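Side-chain contact in putative aldo/keto reductase (Salmonella enterica subsp. enterica serovar Typhimurium, PDB 4R9O), which probably works as an NADP-dependent oxidoreductase of the aldo/keto reductase family, built on a TIM barrel: residues G88-A93 with L99-T104. Sequence-based numbering, arbitrary orientation.
Sequences GIATTA and LGHYIT
Ala90 and His101 face each other in a short beta hairpin made by the end of strand 82-90 and strand 101-102. They form an antiparallel hydrogen-bonded pair. Ala90 N donates to His101 O at 2.8 Å, and His101 N donates to Ala90 O at 3.0 Å. A third rung runs from Ile103 N to Gly88 O, 2.9 Å. Ala90 CB sits over one face of the His101 imidazole in a CH-pi contact, 3.8 Å from the ring centroid and shifted toward the CE1 rim. His101 CG lies between its backbone N and carbonyl carbon (chi1 64°), which brings the ring over Ala90 CB. His101 ND1 donates to Leu99 O at 3.0 Å. That bond lies in the ring plane and probably limits rotation of the imidazole. Ile103 CD1 touches Ala90 CB at 3.8 Å.

Strand 82-90 belongs to the TIM barrel, and the hairpin extends from its C-terminal end, where this family has its active site. On the other face of the hairpin, Ile89 and Tyr102 form a non-hydrogen-bonded pair. Their side chains run side by side, with Ile89 CG1 at the edge of the phenol ring, 4.1 Å from Tyr102 CE1. The side chain of Ile89 lies about 7 Å from that of Tyr58, the predicted proton donor. Arg285 and Gln286 of a second subunit pack on Ile103 and His101.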
loop_
_atom_site.group_PDB
_atom_site.type_symbol
_atom_site.label_atom_id
_atom_site.label_comp_id
_atom_site.label_asym_id
_atom_site.label_seq_id
_atom_site.Cartn_x
_atom_site.Cartn_y
_atom_site.Cartn_z
ATOM N N GLY C 88 27.593 -12.169 -6.119
ATOM C CA GLY C 88 26.963 -10.865 -6.015
ATOM C C GLY C 88 26.525 -10.506 -4.610
ATOM O O GLY C 88 26.400 -9.325 -4.267
ATOM N N ILE C 89 26.313 -11.514 -3.773
ATOM C CA ILE C 89 25.929 -11.241 -2.392
ATOM C C ILE C 89 27.121 -11.401 -1.436
ATOM O O ILE C 89 27.971 -12.278 -1.612
ATOM C CB ILE C 89 24.764 -12.147 -1.961
ATOM C CG1 ILE C 89 23.572 -11.951 -2.912
ATOM C CG2 ILE C 89 24.349 -11.857 -0.522
ATOM C CD1 ILE C 89 22.404 -12.873 -2.630
ATOM N N ALA C 90 27.198 -10.512 -0.449
ATOM C CA ALA C 90 28.212 -10.604 0.597
ATOM C C ALA C 90 27.531 -10.747 1.959
ATOM O O ALA C 90 26.776 -9.865 2.367
ATOM C CB ALA C 90 29.118 -9.389 0.568
ATOM N N THR C 91 27.768 -11.866 2.640
ATOM C CA THR C 91 27.087 -12.139 3.909
ATOM C C THR C 91 28.049 -12.001 5.079
ATOM O O THR C 91 29.269 -11.941 4.890
ATOM C CB THR C 91 26.443 -13.561 3.945
ATOM O OG1 THR C 91 27.442 -14.557 4.203
ATOM C CG2 THR C 91 25.739 -13.876 2.631
ATOM N N THR C 92 27.499 -11.945 6.289
ATOM C CA THR C 92 28.319 -11.785 7.484
ATOM C C THR C 92 28.946 -13.108 7.922
ATOM O O THR C 92 29.506 -13.192 9.005
ATOM C CB THR C 92 27.505 -11.220 8.661
ATOM O OG1 THR C 92 26.336 -12.027 8.862
ATOM C CG2 THR C 92 27.079 -9.788 8.372
ATOM N N ALA C 93 28.836 -14.138 7.086
ATOM C CA ALA C 93 29.557 -15.387 7.333
ATOM C C ALA C 93 31.048 -15.162 7.096
ATOM O O ALA C 93 31.884 -15.923 7.574
ATOM C CB ALA C 93 29.023 -16.510 6.444
ATOM N N LEU C 99 28.223 -6.065 7.549
ATOM C CA LEU C 99 26.795 -6.126 7.260
ATOM C C LEU C 99 26.593 -6.834 5.925
ATOM O O LEU C 99 27.477 -6.819 5.073
ATOM C CB LEU C 99 26.172 -4.727 7.219
ATOM C CG LEU C 99 26.477 -3.888 5.969
ATOM C CD1 LEU C 99 25.408 -2.834 5.740
ATOM C CD2 LEU C 99 27.836 -3.223 6.104
ATOM N N GLY C 100 25.437 -7.463 5.745
ATOM C CA GLY C 100 25.095 -8.036 4.454
ATOM C C GLY C 100 24.998 -6.931 3.413
ATOM O O GLY C 100 24.468 -5.867 3.696
ATOM N N HIS C 101 25.540 -7.176 2.220
ATOM C CA HIS C 101 25.432 -6.231 1.113
ATOM C C HIS C 101 25.707 -6.923 -0.223
ATOM O O HIS C 101 25.768 -8.160 -0.309
ATOM C CB HIS C 101 26.383 -5.035 1.306
ATOM C CG HIS C 101 27.841 -5.392 1.305
ATOM N ND1 HIS C 101 28.458 -6.011 2.372
ATOM C CD2 HIS C 101 28.807 -5.185 0.377
ATOM C CE1 HIS C 101 29.740 -6.188 2.092
ATOM N NE2 HIS C 101 29.975 -5.696 0.889
ATOM N N TYR C 102 25.869 -6.117 -1.262
ATOM C CA TYR C 102 26.100 -6.626 -2.606
ATOM C C TYR C 102 27.453 -6.186 -3.115
ATOM O O TYR C 102 27.912 -5.090 -2.798
ATOM C CB TYR C 102 25.018 -6.134 -3.567
ATOM C CG TYR C 102 23.616 -6.531 -3.202
ATOM C CD1 TYR C 102 23.303 -7.848 -2.877
ATOM C CD2 TYR C 102 22.601 -5.590 -3.185
ATOM C CE1 TYR C 102 22.007 -8.201 -2.549
ATOM C CE2 TYR C 102 21.312 -5.934 -2.862
ATOM C CZ TYR C 102 21.016 -7.234 -2.546
ATOM O OH TYR C 102 19.721 -7.553 -2.215
ATOM N N ILE C 103 28.098 -7.052 -3.891
ATOM C CA ILE C 103 29.349 -6.710 -4.549
ATOM C C ILE C 103 29.276 -7.219 -5.978
ATOM O O ILE C 103 29.252 -8.431 -6.208
ATOM C CB ILE C 103 30.594 -7.327 -3.839
ATOM C CG1 ILE C 103 30.627 -6.992 -2.340
ATOM C CG2 ILE C 103 31.885 -6.852 -4.515
ATOM C CD1 ILE C 103 31.759 -7.731 -1.573
ATOM N N THR C 104 29.219 -6.300 -6.939
ATOM C CA THR C 104 29.141 -6.695 -8.335
ATOM C C THR C 104 30.221 -6.045 -9.192
ATOM O O THR C 104 30.064 -5.912 -10.404
ATOM C CB THR C 104 27.750 -6.379 -8.938
ATOM O OG1 THR C 104 27.413 -4.998 -8.711
ATOM C CG2 THR C 104 26.686 -7.271 -8.312
#